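Local atomic coordinates of methylocystis parvus OBBP MbnE (Methylocystis parvus OBBP, PDB entry 5ICQ), a protein that probably binds the copper-chelating peptide methanobactin in the periplasm, as a member of the family 5 extracellular solute-binding proteins. Residues G323-A331 and A518-A529; R339-F348 and G564-H572. All coordinates share one frame; numbering follows the deposited sequence.

Interaction 1: G323-A331 and A518-A529; sequences GFVFNTRRA and ANQESSFNLAGA. With SO4 (sulfate ion), chain C.
The carbonyl oxygen of Ala-518 is gripped side-on by two nitrogens of Arg-329, NE at 2.9 Å and NH2 at 2.8 Å. The extended side chain of Arg-329 carries its guanidinium into the curl of loop 518-529, where further acceptors lie at its edge. Its NH1 gives a fairly straight bond to Leu-526 O (2.9 Å, 164° at the hydrogen), and NH2 adds a weak one to Asn-525 O. The CA of Gly-528 lies against one face, 3.3 Å above the plane, and a cation-pi contact with Phe-490 adds an aromatic neighbour. Asn-327 OD1 ties both ends of the arginine, accepting from Arg-329 N and, on the opposite face of its amide, from Arg-329 NH1. Beside it, Ala-527 O takes two bonds from Thr-328, one from N and one from OG1 (2.7 Å); chi1 of 70° sets the hydroxyl between backbone N and carbonyl carbon. On strand 322-326, CG1 of Val-325 packs on Ala-527 CB at 3.7 Å. A sulfate, probably from the crystallisation liquor, accepts from Ala-331 N. The bond from Arg-329 N to Asn-327 OD1 makes an Asx turn, here opening the type I turn 327-330 that follows strand 322-326.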
loop_
_atom_site.group_PDB
_atom_site.type_symbol
_atom_site.label_atom_id
_atom_site.label_comp_id
_atom_site.label_asym_id
_atom_site.label_seq_id
_atom_site.Cartn_x
_atom_site.Cartn_y
_atom_site.Cartn_z
ATOM N N GLY A 323 -4.615 -3.320 -13.148
ATOM C CA GLY A 323 -5.273 -4.002 -14.254
ATOM C C GLY A 323 -6.021 -3.046 -15.152
ATOM O O GLY A 323 -6.235 -1.878 -14.813
ATOM N N PHE A 324 -6.418 -3.568 -16.319
ATOM C CA PHE A 324 -7.401 -2.885 -17.151
ATOM C C PHE A 324 -8.761 -2.969 -16.476
ATOM O O PHE A 324 -9.276 -4.068 -16.260
ATOM C CB PHE A 324 -7.493 -3.522 -18.545
ATOM C CG PHE A 324 -6.281 -3.313 -19.415
ATOM C CD1 PHE A 324 -6.029 -2.072 -20.002
ATOM C CD2 PHE A 324 -5.432 -4.373 -19.697
ATOM C CE1 PHE A 324 -4.915 -1.882 -20.826
ATOM C CE2 PHE A 324 -4.335 -4.200 -20.536
ATOM C CZ PHE A 324 -4.079 -2.942 -21.101
ATOM N N VAL A 325 -9.366 -1.824 -16.177
ATOM C CA VAL A 325 -10.638 -1.782 -15.464
ATOM C C VAL A 325 -11.765 -1.586 -16.464
ATOM O O VAL A 325 -11.729 -0.639 -17.256
ATOM C CB VAL A 325 -10.654 -0.645 -14.429
ATOM C CG1 VAL A 325 -12.032 -0.571 -13.793
ATOM C CG2 VAL A 325 -9.591 -0.874 -13.357
ATOM N N PHE A 326 -12.788 -2.446 -16.397
ATOM C CA PHE A 326 -14.010 -2.251 -17.175
ATOM C C PHE A 326 -14.938 -1.267 -16.471
ATOM O O PHE A 326 -15.170 -1.367 -15.264
ATOM C CB PHE A 326 -14.773 -3.575 -17.350
ATOM C CG PHE A 326 -14.037 -4.634 -18.134
ATOM C CD1 PHE A 326 -14.154 -4.705 -19.518
ATOM C CD2 PHE A 326 -13.300 -5.613 -17.476
ATOM C CE1 PHE A 326 -13.513 -5.721 -20.235
ATOM C CE2 PHE A 326 -12.652 -6.609 -18.168
ATOM C CZ PHE A 326 -12.762 -6.675 -19.556
ATOM N N ASN A 327 -15.509 -0.333 -17.228
ATOM C CA ASN A 327 -16.527 0.525 -16.630
ATOM C C ASN A 327 -17.857 -0.206 -16.726
ATOM O O ASN A 327 -18.571 -0.112 -17.732
ATOM C CB ASN A 327 -16.592 1.890 -17.307
ATOM C CG ASN A 327 -17.596 2.813 -16.621
ATOM O OD1 ASN A 327 -18.325 2.380 -15.727
ATOM N ND2 ASN A 327 -17.625 4.084 -17.020
ATOM N N THR A 328 -18.211 -0.937 -15.655
ATOM C CA THR A 328 -19.412 -1.762 -15.738
ATOM C C THR A 328 -20.685 -0.933 -15.644
ATOM O O THR A 328 -21.777 -1.501 -15.743
ATOM C CB THR A 328 -19.441 -2.837 -14.647
ATOM O OG1 THR A 328 -19.658 -2.236 -13.355
ATOM C CG2 THR A 328 -18.094 -3.572 -14.602
ATOM N N ARG A 329 -20.578 0.382 -15.444
ATOM C CA ARG A 329 -21.759 1.240 -15.482
ATOM C C ARG A 329 -22.291 1.401 -16.894
ATOM O O ARG A 329 -23.450 1.805 -17.074
ATOM C CB ARG A 329 -21.442 2.636 -14.925
ATOM C CG ARG A 329 -20.815 2.642 -13.531
ATOM C CD ARG A 329 -20.267 4.029 -13.205
ATOM N NE ARG A 329 -19.435 4.027 -11.991
ATOM C CZ ARG A 329 -18.148 3.696 -11.976
ATOM N NH1 ARG A 329 -17.547 3.318 -13.101
ATOM N NH2 ARG A 329 -17.459 3.728 -10.843
ATOM N N ARG A 330 -21.466 1.136 -17.895
ATOM C CA ARG A 330 -21.857 1.331 -19.284
ATOM C C ARG A 330 -22.315 0.010 -19.893
ATOM O O ARG A 330 -21.723 -1.040 -19.640
ATOM C CB ARG A 330 -20.700 1.947 -20.080
ATOM C CG ARG A 330 -20.353 3.362 -19.584
ATOM C CD ARG A 330 -19.269 4.051 -20.411
ATOM N NE ARG A 330 -19.185 5.474 -20.074
ATOM C CZ ARG A 330 -18.351 6.345 -20.642
ATOM N NH1 ARG A 330 -17.504 5.955 -21.591
ATOM N NH2 ARG A 330 -18.367 7.618 -20.264
ATOM N N ALA A 331 -23.381 0.079 -20.705
ATOM C CA ALA A 331 -24.073 -1.128 -21.151
ATOM C C ALA A 331 -23.138 -2.121 -21.831
ATOM O O ALA A 331 -23.311 -3.336 -21.689
ATOM C CB ALA A 331 -25.220 -0.744 -22.092
ATOM N N ALA A 518 -19.785 2.997 -5.652
ATOM C CA ALA A 518 -19.735 2.681 -7.078
ATOM C C ALA A 518 -20.128 3.868 -7.955
ATOM O O ALA A 518 -19.700 3.945 -9.114
ATOM C CB ALA A 518 -20.649 1.495 -7.388
ATOM N N ASN A 519 -20.949 4.782 -7.448
ATOM C CA ASN A 519 -21.410 5.917 -8.248
ATOM C C ASN A 519 -21.201 7.225 -7.509
ATOM O O ASN A 519 -22.002 8.163 -7.603
ATOM C CB ASN A 519 -22.863 5.725 -8.666
ATOM C CG ASN A 519 -23.004 4.601 -9.658
ATOM O OD1 ASN A 519 -22.739 4.776 -10.850
ATOM N ND2 ASN A 519 -23.375 3.424 -9.174
ATOM N N GLN A 520 -20.082 7.314 -6.806
ATOM C CA GLN A 520 -19.669 8.495 -6.060
ATOM C C GLN A 520 -18.455 9.095 -6.768
ATOM O O GLN A 520 -17.418 8.436 -6.884
ATOM C CB GLN A 520 -19.343 8.088 -4.622
ATOM C CG GLN A 520 -18.673 9.123 -3.748
ATOM C CD GLN A 520 -18.182 8.489 -2.454
ATOM O OE1 GLN A 520 -16.980 8.436 -2.188
ATOM N NE2 GLN A 520 -19.115 7.971 -1.658
ATOM N N GLU A 521 -18.589 10.328 -7.258
ATOM C CA GLU A 521 -17.495 10.953 -7.997
ATOM C C GLU A 521 -16.212 10.950 -7.178
ATOM O O GLU A 521 -16.232 11.122 -5.956
ATOM C CB GLU A 521 -17.865 12.387 -8.391
ATOM C CG GLU A 521 -18.961 12.451 -9.428
ATOM C CD GLU A 521 -18.846 13.659 -10.347
ATOM O OE1 GLU A 521 -18.216 14.666 -9.954
ATOM O OE2 GLU A 521 -19.383 13.586 -11.474
ATOM N N SER A 522 -15.094 10.697 -7.866
ATOM C CA SER A 522 -13.736 10.646 -7.333
ATOM C C SER A 522 -13.458 9.429 -6.466
ATOM O O SER A 522 -12.383 9.352 -5.874
ATOM C CB SER A 522 -13.382 11.909 -6.531
ATOM O OG SER A 522 -13.502 13.060 -7.339
ATOM N N SER A 523 -14.372 8.467 -6.375
ATOM C CA SER A 523 -14.057 7.334 -5.519
ATOM C C SER A 523 -13.070 6.402 -6.218
ATOM O O SER A 523 -12.847 6.482 -7.429
ATOM C CB SER A 523 -15.327 6.570 -5.125
ATOM O OG SER A 523 -15.663 5.597 -6.094
ATOM N N PHE A 524 -12.485 5.497 -5.431
ATOM C CA PHE A 524 -11.561 4.478 -5.925
ATOM C C PHE A 524 -12.255 3.317 -6.619
ATOM O O PHE A 524 -11.569 2.441 -7.158
ATOM C CB PHE A 524 -10.719 3.933 -4.770
ATOM C CG PHE A 524 -9.839 4.970 -4.136
ATOM C CD1 PHE A 524 -9.467 6.101 -4.840
ATOM C CD2 PHE A 524 -9.380 4.826 -2.837
ATOM C CE1 PHE A 524 -8.657 7.066 -4.262
ATOM C CE2 PHE A 524 -8.568 5.793 -2.261
ATOM C CZ PHE A 524 -8.211 6.906 -2.977
ATOM N N ASN A 525 -13.582 3.288 -6.621
ATOM C CA ASN A 525 -14.321 2.170 -7.208
ATOM C C ASN A 525 -14.483 2.418 -8.710
ATOM O O ASN A 525 -15.555 2.759 -9.215
ATOM C CB ASN A 525 -15.666 2.003 -6.502
ATOM C CG ASN A 525 -16.366 0.698 -6.872
ATOM O OD1 ASN A 525 -16.058 0.082 -7.893
ATOM N ND2 ASN A 525 -17.328 0.287 -6.048
ATOM N N LEU A 526 -13.366 2.246 -9.432
ATOM C CA LEU A 526 -13.341 2.639 -10.842
ATOM C C LEU A 526 -14.271 1.784 -11.695
ATOM O O LEU A 526 -14.855 2.280 -12.663
ATOM C CB LEU A 526 -11.916 2.548 -11.373
ATOM C CG LEU A 526 -10.916 3.417 -10.622
ATOM C CD1 LEU A 526 -9.495 3.202 -11.169
ATOM C CD2 LEU A 526 -11.335 4.858 -10.758
ATOM N N ALA A 527 -14.409 0.500 -11.363
ATOM C CA ALA A 527 -15.239 -0.386 -12.171
ATOM C C ALA A 527 -16.729 -0.166 -11.946
ATOM O O ALA A 527 -17.540 -0.599 -12.775
ATOM C CB ALA A 527 -14.885 -1.847 -11.878
ATOM N N GLY A 528 -17.112 0.490 -10.852
ATOM C CA GLY A 528 -18.526 0.593 -10.537
ATOM C C GLY A 528 -19.115 -0.692 -9.997
ATOM O O GLY A 528 -20.295 -0.970 -10.226
ATOM N N ALA A 529 -18.322 -1.481 -9.277
ATOM C CA ALA A 529 -18.820 -2.723 -8.699
ATOM C C ALA A 529 -19.872 -2.414 -7.645
ATOM O O ALA A 529 -19.639 -1.594 -6.755
ATOM C CB ALA A 529 -17.674 -3.519 -8.083
HETATM S S SO4 C . -24.574 3.611 -21.623
HETATM O O1 SO4 C . -24.238 4.784 -20.815
HETATM O O2 SO4 C . -25.746 3.897 -22.451
HETATM O O3 SO4 C . -23.441 3.290 -22.487
HETATM O O4 SO4 C . -24.879 2.482 -20.746
#

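Interaction 2: R339-F348 and G564-H572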
loop_
_atom_site.group_PDB
_atom_site.type_symbol
_atom_site.label_atom_id
_atom_site.label_comp_id
_atom_site.label_asym_id
_atom_site.label_seq_id
_atom_site.Cartn_x
_atom_site.Cartn_y
_atom_site.Cartn_z
ATOM N N ARG A 339 -16.907 -9.630 -20.001
ATOM C CA ARG A 339 -15.671 -9.159 -19.387
ATOM C C ARG A 339 -14.666 -10.292 -19.264
ATOM O O ARG A 339 -13.474 -10.100 -19.538
ATOM C CB ARG A 339 -15.945 -8.528 -18.016
ATOM C CG ARG A 339 -16.945 -7.366 -18.105
ATOM C CD ARG A 339 -17.016 -6.521 -16.829
ATOM N NE ARG A 339 -17.502 -7.278 -15.664
ATOM C CZ ARG A 339 -18.744 -7.238 -15.198
ATOM N NH1 ARG A 339 -19.681 -6.522 -15.840
ATOM N NH2 ARG A 339 -19.067 -7.925 -14.108
ATOM N N GLU A 340 -15.122 -11.477 -18.840
ATOM C CA GLU A 340 -14.219 -12.628 -18.767
ATOM C C GLU A 340 -13.634 -12.954 -20.136
ATOM O O GLU A 340 -12.425 -13.195 -20.269
ATOM C CB GLU A 340 -14.936 -13.855 -18.193
ATOM C CG GLU A 340 -14.038 -15.104 -18.246
ATOM C CD GLU A 340 -14.582 -16.307 -17.487
ATOM O OE1 GLU A 340 -15.762 -16.302 -17.086
ATOM O OE2 GLU A 340 -13.805 -17.266 -17.281
ATOM N N ALA A 341 -14.481 -12.970 -21.172
ATOM C CA ALA A 341 -14.001 -13.281 -22.517
ATOM C C ALA A 341 -12.965 -12.271 -23.001
ATOM O O ALA A 341 -11.944 -12.651 -23.592
ATOM C CB ALA A 341 -15.180 -13.323 -23.494
ATOM N N PHE A 342 -13.214 -10.976 -22.784
ATOM C CA PHE A 342 -12.239 -9.980 -23.209
ATOM C C PHE A 342 -10.924 -10.164 -22.467
ATOM O O PHE A 342 -9.842 -9.980 -23.043
ATOM C CB PHE A 342 -12.771 -8.563 -22.982
ATOM C CG PHE A 342 -13.665 -8.055 -24.074
ATOM C CD1 PHE A 342 -14.429 -8.924 -24.841
ATOM C CD2 PHE A 342 -13.738 -6.687 -24.338
ATOM C CE1 PHE A 342 -15.264 -8.434 -25.846
ATOM C CE2 PHE A 342 -14.566 -6.193 -25.336
ATOM C CZ PHE A 342 -15.334 -7.069 -26.091
ATOM N N GLY A 343 -11.001 -10.545 -21.194
ATOM C CA GLY A 343 -9.796 -10.767 -20.416
ATOM C C GLY A 343 -8.932 -11.880 -20.969
ATOM O O GLY A 343 -7.709 -11.841 -20.838
ATOM N N MET A 344 -9.552 -12.879 -21.601
ATOM C CA MET A 344 -8.807 -13.986 -22.192
ATOM C C MET A 344 -7.874 -13.537 -23.297
ATOM O O MET A 344 -6.941 -14.268 -23.647
ATOM C CB MET A 344 -9.764 -15.016 -22.785
ATOM C CG MET A 344 -10.566 -15.778 -21.775
ATOM S SD MET A 344 -11.696 -16.882 -22.647
ATOM C CE MET A 344 -12.488 -17.636 -21.226
ATOM N N MET A 345 -8.126 -12.378 -23.886
ATOM C CA MET A 345 -7.364 -11.980 -25.054
ATOM C C MET A 345 -6.104 -11.202 -24.714
ATOM O O MET A 345 -5.296 -10.950 -25.610
ATOM C CB MET A 345 -8.245 -11.159 -25.988
ATOM C CG MET A 345 -9.478 -11.917 -26.483
ATOM S SD MET A 345 -9.089 -13.461 -27.352
ATOM C CE MET A 345 -8.130 -12.844 -28.739
ATOM N N PHE A 346 -5.891 -10.827 -23.454
ATOM C CA PHE A 346 -4.665 -10.113 -23.112
ATOM C C PHE A 346 -3.493 -11.088 -23.083
ATOM O O PHE A 346 -3.523 -12.073 -22.344
ATOM C CB PHE A 346 -4.779 -9.404 -21.763
ATOM C CG PHE A 346 -3.518 -8.678 -21.384
ATOM C CD1 PHE A 346 -3.100 -7.578 -22.118
ATOM C CD2 PHE A 346 -2.732 -9.118 -20.336
ATOM C CE1 PHE A 346 -1.927 -6.916 -21.803
ATOM C CE2 PHE A 346 -1.560 -8.457 -20.012
ATOM C CZ PHE A 346 -1.161 -7.356 -20.745
ATOM N N ASP A 347 -2.448 -10.805 -23.866
ATOM C CA ASP A 347 -1.304 -11.712 -24.004
ATOM C C ASP A 347 -0.146 -11.176 -23.166
ATOM O O ASP A 347 0.687 -10.401 -23.642
ATOM C CB ASP A 347 -0.919 -11.862 -25.473
ATOM C CG ASP A 347 0.186 -12.888 -25.687
ATOM O OD1 ASP A 347 0.869 -13.254 -24.710
ATOM O OD2 ASP A 347 0.379 -13.329 -26.835
ATOM N N PHE A 348 -0.087 -11.603 -21.903
ATOM C CA PHE A 348 0.948 -11.078 -21.016
ATOM C C PHE A 348 2.336 -11.546 -21.432
ATOM O O PHE A 348 3.305 -10.787 -21.339
ATOM C CB PHE A 348 0.698 -11.494 -19.566
ATOM C CG PHE A 348 1.898 -11.271 -18.682
ATOM C CD1 PHE A 348 2.348 -9.982 -18.437
ATOM C CD2 PHE A 348 2.591 -12.343 -18.128
ATOM C CE1 PHE A 348 3.473 -9.756 -17.647
ATOM C CE2 PHE A 348 3.717 -12.122 -17.321
ATOM C CZ PHE A 348 4.151 -10.823 -17.090
ATOM N N GLY A 564 -16.114 -11.546 -10.561
ATOM C CA GLY A 564 -16.800 -10.484 -11.266
ATOM C C GLY A 564 -16.109 -10.012 -12.525
ATOM O O GLY A 564 -16.737 -9.332 -13.343
ATOM N N PHE A 565 -14.836 -10.363 -12.711
ATOM C CA PHE A 565 -14.078 -9.925 -13.882
ATOM C C PHE A 565 -14.224 -8.419 -14.082
ATOM O O PHE A 565 -14.485 -7.928 -15.187
ATOM C CB PHE A 565 -14.507 -10.718 -15.124
ATOM C CG PHE A 565 -14.260 -12.187 -14.962
ATOM C CD1 PHE A 565 -13.006 -12.713 -15.225
ATOM C CD2 PHE A 565 -15.245 -13.023 -14.431
ATOM C CE1 PHE A 565 -12.749 -14.075 -15.018
ATOM C CE2 PHE A 565 -14.999 -14.379 -14.224
ATOM C CZ PHE A 565 -13.750 -14.904 -14.516
ATOM N N TYR A 566 -14.061 -7.684 -12.978
ATOM C CA TYR A 566 -14.096 -6.229 -13.037
ATOM C C TYR A 566 -12.833 -5.664 -13.650
ATOM O O TYR A 566 -12.842 -4.526 -14.144
ATOM C CB TYR A 566 -14.288 -5.643 -11.636
ATOM C CG TYR A 566 -15.553 -6.134 -10.973
ATOM C CD1 TYR A 566 -16.802 -5.693 -11.400
ATOM C CD2 TYR A 566 -15.497 -7.048 -9.923
ATOM C CE1 TYR A 566 -17.979 -6.155 -10.792
ATOM C CE2 TYR A 566 -16.662 -7.510 -9.314
ATOM C CZ TYR A 566 -17.889 -7.065 -9.758
ATOM O OH TYR A 566 -19.018 -7.528 -9.135
ATOM N N VAL A 567 -11.742 -6.422 -13.603
ATOM C CA VAL A 567 -10.445 -5.962 -14.079
ATOM C C VAL A 567 -9.838 -7.080 -14.910
ATOM O O VAL A 567 -10.174 -8.255 -14.741
ATOM C CB VAL A 567 -9.480 -5.575 -12.928
ATOM C CG1 VAL A 567 -10.115 -4.577 -11.992
ATOM C CG2 VAL A 567 -9.081 -6.807 -12.152
ATOM N N VAL A 568 -8.959 -6.706 -15.834
ATOM C CA VAL A 568 -8.040 -7.652 -16.458
ATOM C C VAL A 568 -6.711 -7.507 -15.732
ATOM O O VAL A 568 -6.035 -6.477 -15.900
ATOM C CB VAL A 568 -7.880 -7.399 -17.961
ATOM C CG1 VAL A 568 -6.938 -8.457 -18.582
ATOM C CG2 VAL A 568 -9.238 -7.434 -18.645
ATOM N N PRO A 569 -6.309 -8.466 -14.905
ATOM C CA PRO A 569 -5.127 -8.256 -14.061
ATOM C C PRO A 569 -3.892 -8.110 -14.928
ATOM O O PRO A 569 -3.747 -8.789 -15.948
ATOM C CB PRO A 569 -5.059 -9.525 -13.203
ATOM C CG PRO A 569 -6.361 -10.232 -13.410
ATOM C CD PRO A 569 -6.867 -9.820 -14.763
ATOM N N LEU A 570 -2.997 -7.217 -14.505
ATOM C CA LEU A 570 -1.739 -7.024 -15.209
ATOM C C LEU A 570 -0.638 -7.829 -14.513
ATOM O O LEU A 570 -0.710 -9.062 -14.492
ATOM C CB LEU A 570 -1.413 -5.531 -15.318
ATOM C CG LEU A 570 -2.294 -4.850 -16.385
ATOM C CD1 LEU A 570 -2.172 -3.332 -16.335
ATOM C CD2 LEU A 570 -1.950 -5.359 -17.791
ATOM N N PHE A 571 0.374 -7.180 -13.943
ATOM C CA PHE A 571 1.576 -7.927 -13.565
ATOM C C PHE A 571 2.363 -7.165 -12.505
ATOM O O PHE A 571 2.133 -5.977 -12.266
ATOM C CB PHE A 571 2.439 -8.197 -14.798
ATOM C CG PHE A 571 2.592 -6.995 -15.690
ATOM C CD1 PHE A 571 3.594 -6.072 -15.464
ATOM C CD2 PHE A 571 1.716 -6.785 -16.747
ATOM C CE1 PHE A 571 3.729 -4.955 -16.282
ATOM C CE2 PHE A 571 1.848 -5.676 -17.567
ATOM C CZ PHE A 571 2.852 -4.763 -17.334
ATOM N N HIS A 572 3.315 -7.867 -11.879
ATOM C CA HIS A 572 4.087 -7.299 -10.784
ATOM C C HIS A 572 5.459 -7.955 -10.758
ATOM O O HIS A 572 5.696 -8.969 -11.412
ATOM C CB HIS A 572 3.363 -7.486 -9.441
ATOM C CG HIS A 572 3.193 -8.923 -9.052
ATOM N ND1 HIS A 572 2.076 -9.660 -9.387
ATOM C CD2 HIS A 572 4.004 -9.760 -8.361
ATOM C CE1 HIS A 572 2.208 -10.892 -8.924
ATOM N NE2 HIS A 572 3.370 -10.981 -8.297
HETATM O O HOH W 1 -11.239 -10.079 -17.391
#
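Helix 336-343, the turn after it and the start of helix 348-355 pack here along strand 567-572 of the mixed sheet and the turn leading into it, and the contact begins where helix 547-563 gives way to that strand. Arg-339 holds this turn by the carbonyl of Gly-564: NH2 (2.8 Å, 159° at the hydrogen) and NE (3.2 Å) both donate to its oxygen, which lies in the guanidinium plane, and NE adds a weak bond to Phe-565 O. A bend at chi3 (-64°) goes with the guanidinium meeting this oxygen edge-on, while its NH1 is taken by Phe-333 O. One residue on, Glu-340 lies over a face of the Phe-565 ring. Its CB sits 3.6 Å from the ring centroid, almost on the normal, a CH-pi contact, and the carboxylate stacks near the far rim with its plane 13° from the ring's. OE1 also forms a salt bridge with Arg-395. A water donates to Arg-339 O and weakly to Val-567 O. Further along, Gly-343 CA meets Val-568 CG2 at 3.8 Å, and Phe-346 CZ touches Leu-570 CD2 at 3.7 Å. Phe-348 and Phe-571 finish the row, their rings near parallel but slid apart (centroids 5.4 Å). Helical segments laid along a strand of a mixed sheet are characteristic of an alpha/beta domain.

Overall arrangement
Interactions 1 and 2 lie on the same side of the chain's centre, their own centres about 16 Å apart, and share one mixed sheet. Strands 322-326 and 567-572 are antiparallel neighbours in it, joined by backbone bonds from Phe-324 to Val-568 and from Phe-326 to Tyr-566. Along the chain the segments alternate: 323-331, 339-348, 518-529, 564-572; 187 residues separate the two of interaction 1 and 216 those of interaction 2. The Phe-326 ring packs against Phe-565 O and Arg-339 O, linking both contacts. The loop thus sits against one strand of the pair and the helical segment against the other, consistent with one lobe of a periplasmic solute-binding protein.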